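Local structure of D-alanine--D-alanine ligase (Coxiella burnetii, 3TQT) at residues A[15-18]-A[19-22]; A[168-171]-A[172-175]; A[200-203]-A[204-208]; A[283-286]-A[287-290]. The protein probably joins two D-alanine molecules into D-alanyl-D-alanine at the expense of ATP, with magnesium or manganese as cofactor, to supply peptidoglycan synthesis for the bacterial cell wall. One frame throughout, in Å; residues are numbered along the deposited sequence.

Interaction 1: residues A[15-18]-A[19-22]; sequences STEH and EISI
His-18 and Ile-22, one helical turn apart, make the tightest side-chain contact at this helix start. The imidazole has CG anti to the backbone N (chi1 -173°), which sets CG beside the carbonyl carbon and lets the ring meet the next turn; Ile-22 sends CD1 obliquely against it, 3.4 Å from His-18 CE1. Ile-22 N also donates to His-18 O at 3.1 Å. Glu-17 is the N-cap residue, and its carbonyl O accepts from Ser-21 N at 2.9 Å. Its side chain has CG anti to the carbonyl carbon (chi1 -78°) and runs beside Ile-20, with Glu-17 CG 4.0 Å from Ile-20 CD1, before the bend at chi2 leads the carboxylate off. This side chain lies near Ser-192 of the predicted ATP site, consistent with a place beside the active site. The approach is a type I turn from Ser-15 to His-18, reinforced by an ST turn in which Ser-15 OG accepts from Glu-17 N at 3.2 Å. A water accepts from Glu-19 N and donates to Thr-16 O, while Thr-16 packs on Tyr-365 of the second subunit. The segment joins the loop after strand 5-12 to the start of helix 18-31 in the N-terminal domain. Ser-21 OG bonds to Met-105 O and to Gly-12 N of strand 5-12, and the His-18 ring stacks on His-46, just after strand 37-44, and meets Phe-43 within it.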
loop_
_atom_site.group_PDB
_atom_site.type_symbol
_atom_site.label_atom_id
_atom_site.label_comp_id
_atom_site.label_asym_id
_atom_site.label_seq_id
_atom_site.Cartn_x
_atom_site.Cartn_y
_atom_site.Cartn_z
ATOM N N SER A 15 -11.573 -10.376 -8.681
ATOM C CA SER A 15 -12.228 -9.788 -7.531
ATOM C C SER A 15 -13.682 -10.183 -7.643
ATOM O O SER A 15 -14.211 -10.313 -8.751
ATOM C CB SER A 15 -12.098 -8.263 -7.583
ATOM O OG SER A 15 -12.948 -7.639 -6.641
ATOM N N THR A 16 -14.331 -10.381 -6.505
ATOM C CA THR A 16 -15.735 -10.757 -6.509
ATOM C C THR A 16 -16.621 -9.585 -6.940
ATOM O O THR A 16 -17.808 -9.762 -7.203
ATOM C CB THR A 16 -16.178 -11.297 -5.137
ATOM O OG1 THR A 16 -17.531 -11.764 -5.220
ATOM C CG2 THR A 16 -16.067 -10.213 -4.079
ATOM N N GLU A 17 -16.045 -8.385 -7.020
ATOM C CA GLU A 17 -16.807 -7.236 -7.502
ATOM C C GLU A 17 -16.572 -6.990 -8.996
ATOM O O GLU A 17 -16.857 -5.914 -9.503
ATOM C CB GLU A 17 -16.497 -5.972 -6.700
ATOM C CG GLU A 17 -17.189 -5.916 -5.347
ATOM C CD GLU A 17 -16.383 -6.586 -4.255
ATOM O OE1 GLU A 17 -15.190 -6.244 -4.105
ATOM O OE2 GLU A 17 -16.944 -7.454 -3.549
ATOM N N HIS A 18 -16.060 -8.010 -9.676
ATOM C CA HIS A 18 -15.754 -7.960 -11.105
ATOM C C HIS A 18 -16.900 -7.358 -11.926
ATOM O O HIS A 18 -16.695 -6.430 -12.706
ATOM C CB HIS A 18 -15.455 -9.381 -11.583
ATOM C CG HIS A 18 -14.951 -9.473 -12.989
ATOM N ND1 HIS A 18 -15.795 -9.514 -14.083
ATOM C CD2 HIS A 18 -13.697 -9.597 -13.483
ATOM C CE1 HIS A 18 -15.082 -9.642 -15.182
ATOM N NE2 HIS A 18 -13.802 -9.692 -14.851
ATOM N N GLU A 19 -18.108 -7.877 -11.751
ATOM C CA GLU A 19 -19.233 -7.397 -12.555
ATOM C C GLU A 19 -19.654 -5.954 -12.238
ATOM O O GLU A 19 -20.005 -5.195 -13.134
ATOM C CB GLU A 19 -20.413 -8.371 -12.488
ATOM C CG GLU A 19 -20.129 -9.723 -13.153
ATOM C CD GLU A 19 -19.939 -9.621 -14.671
ATOM O OE1 GLU A 19 -20.431 -8.633 -15.275
ATOM O OE2 GLU A 19 -19.297 -10.527 -15.260
ATOM N N ILE A 20 -19.613 -5.567 -10.970
ATOM C CA ILE A 20 -19.872 -4.180 -10.611
ATOM C C ILE A 20 -18.799 -3.264 -11.227
ATOM O O ILE A 20 -19.085 -2.152 -11.673
ATOM C CB ILE A 20 -19.877 -3.990 -9.081
ATOM C CG1 ILE A 20 -20.808 -5.006 -8.409
ATOM C CG2 ILE A 20 -20.267 -2.554 -8.717
ATOM C CD1 ILE A 20 -20.731 -4.981 -6.897
ATOM N N SER A 21 -17.559 -3.741 -11.248
ATOM C CA SER A 21 -16.458 -2.991 -11.838
ATOM C C SER A 21 -16.746 -2.646 -13.300
ATOM O O SER A 21 -16.541 -1.503 -13.761
ATOM C CB SER A 21 -15.162 -3.801 -11.725
ATOM O OG SER A 21 -14.152 -3.240 -12.531
ATOM N N ILE A 22 -17.221 -3.642 -14.036
ATOM C CA ILE A 22 -17.564 -3.432 -15.435
ATOM C C ILE A 22 -18.678 -2.397 -15.553
ATOM O O ILE A 22 -18.618 -1.522 -16.418
ATOM C CB ILE A 22 -18.012 -4.745 -16.100
ATOM C CG1 ILE A 22 -16.825 -5.706 -16.195
ATOM C CG2 ILE A 22 -18.607 -4.464 -17.476
ATOM C CD1 ILE A 22 -17.224 -7.163 -16.257
HETATM O O HOH W 1 -18.745 -10.281 -10.266
#

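Interaction 2: residues A[168-171]-A[172-175]; sequences EGVY and QRLL
Tyr-171 O receives the N-H of Leu-175 at 2.8 Å, the shortest hydrogen bond within residues 168-175, and the same pair also meets through its side chains. Leu-175 lays CD1 over one face of the phenol ring, 3.4 Å from the Tyr-171 ring centroid and only 16° off the ring normal, a CH-pi contact displaced slightly toward the rim on the CE1 side. CD1 alone lies over the face; the second methyl, CD2, sits past the rim, nearest Tyr-171 CE2 at 3.6 Å. One residue earlier, Val-170 and Leu-174 run side by side, with Val-170 CG1 3.7 Å from Leu-174 CD1. These i to i+4 pairs join the first two turns of helix 170-177 in the ATP-grasp region, with Gly-169 as N-cap residue; its carbonyl O takes the N-H of Arg-173 at 3.0 Å. The arginine chain is extended through chi2 and bends at chi3 (54°), folding the guanidinium back so that one face lies over Gly-169 O and Val-170 CA, while NH2 comes within 3.5 Å of Val-170 CG2. In the plane of that group, at its edge, a water accepts from Arg-173 NH2 at 2.8 Å and donates to Glu-168 O, bridging the arginine to the residue before the cap. The buried side of the helix rests on strands 159-161 and 183-187: Val-170 and Leu-174 touch His-159, and Tyr-171 and Leu-175 touch Leu-183. Tyr-171 also meets the Phe-205 ring of helix 202-212, and its OH makes a weak hydrogen bond with Lys-200 O.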
loop_
_atom_site.group_PDB
_atom_site.type_symbol
_atom_site.label_atom_id
_atom_site.label_comp_id
_atom_site.label_asym_id
_atom_site.label_seq_id
_atom_site.Cartn_x
_atom_site.Cartn_y
_atom_site.Cartn_z
ATOM N N GLU A 168 -11.491 -17.825 22.602
ATOM C CA GLU A 168 -12.141 -17.942 23.899
ATOM C C GLU A 168 -12.011 -16.649 24.701
ATOM O O GLU A 168 -10.956 -16.007 24.705
ATOM C CB GLU A 168 -11.532 -19.107 24.678
ATOM C CG GLU A 168 -11.871 -20.480 24.103
ATOM C CD GLU A 168 -10.898 -20.940 23.016
ATOM O OE1 GLU A 168 -9.929 -20.215 22.712
ATOM O OE2 GLU A 168 -11.113 -22.039 22.463
ATOM N N GLY A 169 -13.096 -16.260 25.361
ATOM C CA GLY A 169 -13.088 -15.085 26.209
ATOM C C GLY A 169 -13.278 -13.795 25.437
ATOM O O GLY A 169 -13.645 -12.768 26.011
ATOM N N VAL A 170 -13.032 -13.835 24.132
ATOM C CA VAL A 170 -13.154 -12.619 23.329
ATOM C C VAL A 170 -14.591 -12.136 23.249
ATOM O O VAL A 170 -14.865 -10.965 23.493
ATOM C CB VAL A 170 -12.585 -12.790 21.913
ATOM C CG1 VAL A 170 -12.791 -11.501 21.097
ATOM C CG2 VAL A 170 -11.106 -13.127 21.997
ATOM N N TYR A 171 -15.498 -13.040 22.897
ATOM C CA TYR A 171 -16.911 -12.706 22.809
ATOM C C TYR A 171 -17.369 -11.988 24.063
ATOM O O TYR A 171 -17.950 -10.904 23.988
ATOM C CB TYR A 171 -17.748 -13.964 22.603
ATOM C CG TYR A 171 -19.220 -13.699 22.428
ATOM C CD1 TYR A 171 -19.690 -13.028 21.309
ATOM C CD2 TYR A 171 -20.152 -14.136 23.379
ATOM C CE1 TYR A 171 -21.043 -12.787 21.138
ATOM C CE2 TYR A 171 -21.505 -13.896 23.218
ATOM C CZ TYR A 171 -21.941 -13.221 22.089
ATOM O OH TYR A 171 -23.276 -12.968 21.900
ATOM N N GLN A 172 -17.090 -12.593 25.218
ATOM C CA GLN A 172 -17.548 -12.053 26.491
ATOM C C GLN A 172 -16.950 -10.691 26.777
ATOM O O GLN A 172 -17.631 -9.800 27.279
ATOM C CB GLN A 172 -17.214 -13.005 27.649
ATOM C CG GLN A 172 -17.925 -12.608 28.932
ATOM C CD GLN A 172 -19.418 -12.510 28.715
ATOM O OE1 GLN A 172 -20.058 -13.496 28.376
ATOM N NE2 GLN A 172 -19.970 -11.307 28.854
ATOM N N ARG A 173 -15.669 -10.536 26.460
ATOM C CA ARG A 173 -14.983 -9.277 26.699
ATOM C C ARG A 173 -15.553 -8.188 25.811
ATOM O O ARG A 173 -15.646 -7.037 26.216
ATOM C CB ARG A 173 -13.480 -9.411 26.468
ATOM C CG ARG A 173 -12.769 -8.069 26.388
ATOM C CD ARG A 173 -11.253 -8.213 26.484
ATOM N NE ARG A 173 -10.714 -9.141 25.494
ATOM C CZ ARG A 173 -10.522 -10.438 25.715
ATOM N NH1 ARG A 173 -10.829 -10.964 26.894
ATOM N NH2 ARG A 173 -10.028 -11.210 24.758
ATOM N N LEU A 174 -15.948 -8.559 24.601
ATOM C CA LEU A 174 -16.524 -7.583 23.685
ATOM C C LEU A 174 -17.941 -7.224 24.099
ATOM O O LEU A 174 -18.328 -6.055 24.044
ATOM C CB LEU A 174 -16.464 -8.093 22.244
ATOM C CG LEU A 174 -15.021 -8.236 21.736
ATOM C CD1 LEU A 174 -14.993 -8.650 20.290
ATOM C CD2 LEU A 174 -14.260 -6.931 21.915
ATOM N N LEU A 175 -18.710 -8.219 24.537
ATOM C CA LEU A 175 -20.027 -7.932 25.082
ATOM C C LEU A 175 -19.896 -6.986 26.274
ATOM O O LEU A 175 -20.680 -6.066 26.423
ATOM C CB LEU A 175 -20.760 -9.211 25.491
ATOM C CG LEU A 175 -21.685 -9.790 24.420
ATOM C CD1 LEU A 175 -20.880 -10.241 23.227
ATOM C CD2 LEU A 175 -22.497 -10.944 24.990
HETATM O O HOH W 2 -9.702 -13.774 25.723
#

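Interaction 3: residues A[200-203]-A[204-208]; sequences KTET and EFTKA
With chi1 at 67°, Thr-201 places OG1 between its own backbone N and carbonyl carbon, facing the start of the helix, while Glu-204 turns CG anti to its carbonyl carbon (chi1 -77°) and runs extended from there back past the threonine. The result is an N-cap: Glu-204 N donates to Thr-201 OG1 at 3.0 Å in a fairly straight bond, and the glutamate's CG lies against the same hydroxyl oxygen. Farther out, Glu-204 OE1 accepts from Lys-200 N at 2.9 Å, the donor coming from well above the carboxylate plane (48° out of it). The glutamate therefore links the first turn to the backbone ahead of the cap. Together these bonds begin helix 202-212, which lies against the antiparallel four-stranded sheet of the ATP-grasp region. The helix falls inside a long span predicted for ATP binding, although this contact lies away from the other annotated sites and no nucleotide contact is implied; Phe-205 and Ala-208 face Val-185 of strand 183-187. Regular i to i+4 bonds follow, including Phe-205 N to Thr-201 O at 2.9 Å and Lys-207 N to Thr-203 O at 3.0 Å. Thr-203 O also receives a weak bond from Thr-206 OG1 at 3.5 Å. Lys-207 stretches beside Thr-203, both pointing the same way, though the placing of its ammonium end is doubtful. Glu-202 bends at chi2 and turns its carboxylate across toward the Thr-206 methyl, an approach so close that it too is uncertain.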
loop_
_atom_site.group_PDB
_atom_site.type_symbol
_atom_site.label_atom_id
_atom_site.label_comp_id
_atom_site.label_asym_id
_atom_site.label_seq_id
_atom_site.Cartn_x
_atom_site.Cartn_y
_atom_site.Cartn_z
ATOM N N LYS A 200 -25.157 -13.486 17.550
ATOM C CA LYS A 200 -25.952 -13.180 18.737
ATOM C C LYS A 200 -25.580 -14.075 19.922
ATOM O O LYS A 200 -26.021 -13.836 21.051
ATOM C CB LYS A 200 -27.440 -13.318 18.416
ATOM C CG LYS A 200 -28.320 -12.226 19.015
ATOM C CD LYS A 200 -29.799 -12.556 18.839
ATOM C CE LYS A 200 -30.354 -13.351 20.022
ATOM N NZ LYS A 200 -29.439 -14.417 20.543
ATOM N N THR A 201 -24.777 -15.107 19.671
ATOM C CA THR A 201 -24.364 -16.015 20.743
ATOM C C THR A 201 -22.871 -16.317 20.694
ATOM O O THR A 201 -22.227 -16.084 19.682
ATOM C CB THR A 201 -25.109 -17.372 20.677
ATOM O OG1 THR A 201 -24.702 -18.081 19.498
ATOM C CG2 THR A 201 -26.604 -17.172 20.664
ATOM N N GLU A 202 -22.335 -16.852 21.790
ATOM C CA GLU A 202 -20.932 -17.258 21.844
ATOM C C GLU A 202 -20.635 -18.252 20.738
ATOM O O GLU A 202 -19.623 -18.151 20.047
ATOM C CB GLU A 202 -20.613 -17.927 23.182
ATOM C CG GLU A 202 -19.333 -18.776 23.145
ATOM C CD GLU A 202 -18.085 -17.928 23.191
ATOM O OE1 GLU A 202 -18.052 -17.003 24.028
ATOM O OE2 GLU A 202 -17.142 -18.171 22.396
ATOM N N THR A 203 -21.522 -19.230 20.597
ATOM C CA THR A 203 -21.377 -20.271 19.589
ATOM C C THR A 203 -21.376 -19.685 18.187
ATOM O O THR A 203 -20.547 -20.048 17.360
ATOM C CB THR A 203 -22.497 -21.328 19.713
ATOM O OG1 THR A 203 -22.370 -22.006 20.969
ATOM C CG2 THR A 203 -22.411 -22.345 18.577
ATOM N N GLU A 204 -22.306 -18.779 17.915
ATOM C CA GLU A 204 -22.344 -18.124 16.615
ATOM C C GLU A 204 -21.051 -17.373 16.396
ATOM O O GLU A 204 -20.508 -17.361 15.285
ATOM C CB GLU A 204 -23.541 -17.179 16.500
ATOM C CG GLU A 204 -24.852 -17.916 16.248
ATOM C CD GLU A 204 -26.066 -17.000 16.252
ATOM O OE1 GLU A 204 -25.924 -15.794 15.957
ATOM O OE2 GLU A 204 -27.167 -17.496 16.554
ATOM N N PHE A 205 -20.553 -16.758 17.467
ATOM C CA PHE A 205 -19.337 -15.959 17.379
ATOM C C PHE A 205 -18.185 -16.814 16.881
ATOM O O PHE A 205 -17.538 -16.485 15.879
ATOM C CB PHE A 205 -18.982 -15.349 18.735
ATOM C CG PHE A 205 -17.640 -14.676 18.759
ATOM C CD1 PHE A 205 -17.450 -13.451 18.138
ATOM C CD2 PHE A 205 -16.569 -15.265 19.407
ATOM C CE1 PHE A 205 -16.220 -12.838 18.164
ATOM C CE2 PHE A 205 -15.334 -14.656 19.435
ATOM C CZ PHE A 205 -15.163 -13.437 18.812
ATOM N N THR A 206 -17.934 -17.924 17.566
ATOM C CA THR A 206 -16.766 -18.728 17.225
ATOM C C THR A 206 -16.963 -19.398 15.867
ATOM O O THR A 206 -16.013 -19.556 15.108
ATOM C CB THR A 206 -16.414 -19.774 18.313
ATOM O OG1 THR A 206 -17.291 -20.894 18.199
ATOM C CG2 THR A 206 -16.522 -19.167 19.708
ATOM N N LYS A 207 -18.196 -19.792 15.552
ATOM C CA LYS A 207 -18.447 -20.330 14.221
ATOM C C LYS A 207 -18.174 -19.286 13.132
ATOM O O LYS A 207 -17.633 -19.608 12.078
ATOM C CB LYS A 207 -19.863 -20.873 14.096
ATOM C CG LYS A 207 -20.045 -22.253 14.701
ATOM C CD LYS A 207 -21.463 -22.756 14.502
ATOM C CE LYS A 207 -21.622 -24.169 15.051
ATOM N NZ LYS A 207 -21.171 -24.261 16.468
ATOM N N ALA A 208 -18.559 -18.039 13.386
ATOM C CA ALA A 208 -18.344 -16.966 12.419
ATOM C C ALA A 208 -16.859 -16.659 12.277
ATOM O O ALA A 208 -16.375 -16.390 11.183
ATOM C CB ALA A 208 -19.089 -15.725 12.838
#

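Interaction 4: residues A[283-286]-A[287-290]; sequences IQQI and AIDA
Gln-285 reaches one turn ahead to Asp-289. CB starts out away from the following turn; CG, anti to the backbone N (chi1 -173°), passes 3.7 Å from Asp-289 OD2. The bend at chi2 (64°) then folds the chain forward, bringing CD 4.0 Å from Asp-289 OD1, and at the tip NE2 donates to that same OD1 at 2.9 Å. The bond is somewhat bent: NE2 meets the oxygen from above the carboxylate plane, and the amide and carboxylate planes stand 33° apart. NE2 also lies 4.0 Å from Ile-288 CG2. This i to i+4 bridge spans a partly exposed side of helix 277-293, where Asp-289 also touches Ile-153; the helix packs on the five-stranded antiparallel sheet of the ATP-grasp region. Underneath the bridge, Asp-289 N donates to Gln-285 O at 2.8 Å, so the pair is joined through both backbone and side chains. Ala-290 N likewise donates to Ile-286 O at 2.7 Å. Toward the sheet, Ile-283 and Ala-287 touch Cys-232 of strand 228-236 and Phe-304 of strand 298-306, while Gln-284 NE2 donates to Ser-243 O.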
loop_
_atom_site.group_PDB
_atom_site.type_symbol
_atom_site.label_atom_id
_atom_site.label_comp_id
_atom_site.label_asym_id
_atom_site.label_seq_id
_atom_site.Cartn_x
_atom_site.Cartn_y
_atom_site.Cartn_z
ATOM N N ILE A 283 -20.752 15.455 9.377
ATOM C CA ILE A 283 -20.500 14.429 8.379
ATOM C C ILE A 283 -19.523 14.945 7.321
ATOM O O ILE A 283 -18.534 14.298 6.992
ATOM C CB ILE A 283 -21.814 13.976 7.736
ATOM C CG1 ILE A 283 -22.662 13.234 8.784
ATOM C CG2 ILE A 283 -21.527 13.097 6.520
ATOM C CD1 ILE A 283 -24.062 12.916 8.341
ATOM N N GLN A 284 -19.793 16.130 6.797
ATOM C CA GLN A 284 -18.942 16.675 5.755
ATOM C C GLN A 284 -17.533 16.952 6.275
ATOM O O GLN A 284 -16.548 16.615 5.613
ATOM C CB GLN A 284 -19.584 17.918 5.134
ATOM C CG GLN A 284 -20.785 17.574 4.260
ATOM C CD GLN A 284 -21.567 18.793 3.827
ATOM O OE1 GLN A 284 -21.821 19.695 4.620
ATOM N NE2 GLN A 284 -21.948 18.827 2.560
ATOM N N GLN A 285 -17.424 17.528 7.469
ATOM C CA GLN A 285 -16.101 17.889 7.962
ATOM C C GLN A 285 -15.271 16.667 8.312
ATOM O O GLN A 285 -14.074 16.624 8.031
ATOM C CB GLN A 285 -16.164 18.823 9.161
ATOM C CG GLN A 285 -14.781 19.339 9.557
ATOM C CD GLN A 285 -14.139 20.199 8.470
ATOM O OE1 GLN A 285 -14.618 21.292 8.179
ATOM N NE2 GLN A 285 -13.055 19.700 7.861
ATOM N N ILE A 286 -15.910 15.679 8.921
ATOM C CA ILE A 286 -15.216 14.460 9.310
ATOM C C ILE A 286 -14.826 13.677 8.066
ATOM O O ILE A 286 -13.741 13.103 8.002
ATOM C CB ILE A 286 -16.082 13.581 10.236
ATOM C CG1 ILE A 286 -16.334 14.314 11.559
ATOM C CG2 ILE A 286 -15.384 12.256 10.517
ATOM C CD1 ILE A 286 -17.229 13.557 12.499
ATOM N N ALA A 287 -15.697 13.667 7.067
ATOM C CA ALA A 287 -15.338 13.005 5.800
ATOM C C ALA A 287 -14.049 13.597 5.217
ATOM O O ALA A 287 -13.146 12.865 4.795
ATOM C CB ALA A 287 -16.480 13.086 4.796
ATOM N N ILE A 288 -13.969 14.924 5.198
ATOM C CA ILE A 288 -12.793 15.617 4.698
ATOM C C ILE A 288 -11.582 15.341 5.577
ATOM O O ILE A 288 -10.502 15.055 5.076
ATOM C CB ILE A 288 -13.027 17.131 4.616
ATOM C CG1 ILE A 288 -13.917 17.453 3.417
ATOM C CG2 ILE A 288 -11.704 17.860 4.517
ATOM C CD1 ILE A 288 -14.545 18.827 3.496
ATOM N N ASP A 289 -11.764 15.414 6.891
ATOM C CA ASP A 289 -10.657 15.152 7.813
ATOM C C ASP A 289 -10.154 13.707 7.719
ATOM O O ASP A 289 -8.955 13.457 7.766
ATOM C CB ASP A 289 -11.068 15.470 9.247
ATOM C CG ASP A 289 -11.304 16.955 9.468
ATOM O OD1 ASP A 289 -10.981 17.753 8.570
ATOM O OD2 ASP A 289 -11.803 17.321 10.544
ATOM N N ALA A 290 -11.081 12.765 7.603
ATOM C CA ALA A 290 -10.738 11.358 7.461
ATOM C C ALA A 290 -9.953 11.137 6.166
ATOM O O ALA A 290 -8.954 10.442 6.150
ATOM C CB ALA A 290 -12.012 10.518 7.446
#

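Overall arrangement
Along the chain the four contacts follow in numerical order, each at or within a helix. Interaction 1 belongs to the N-terminal domain, and the other three to the ATP-grasp region. Only interactions 2 and 3 touch: their centres are 10 Å apart, and helices 170-177 and 202-212 meet through the rings of Tyr-171 and Phe-205, both helices also contacting strand 183-187 of the four-stranded sheet. Interaction 4 lies on the five-stranded sheet, its centre 32 Å from that of interaction 2, and it sits across the chain's centre from interaction 1. Interactions 2, 3 and 4 thus lie on the two antiparallel sheets between which ATP-grasp enzymes hold the nucleotide.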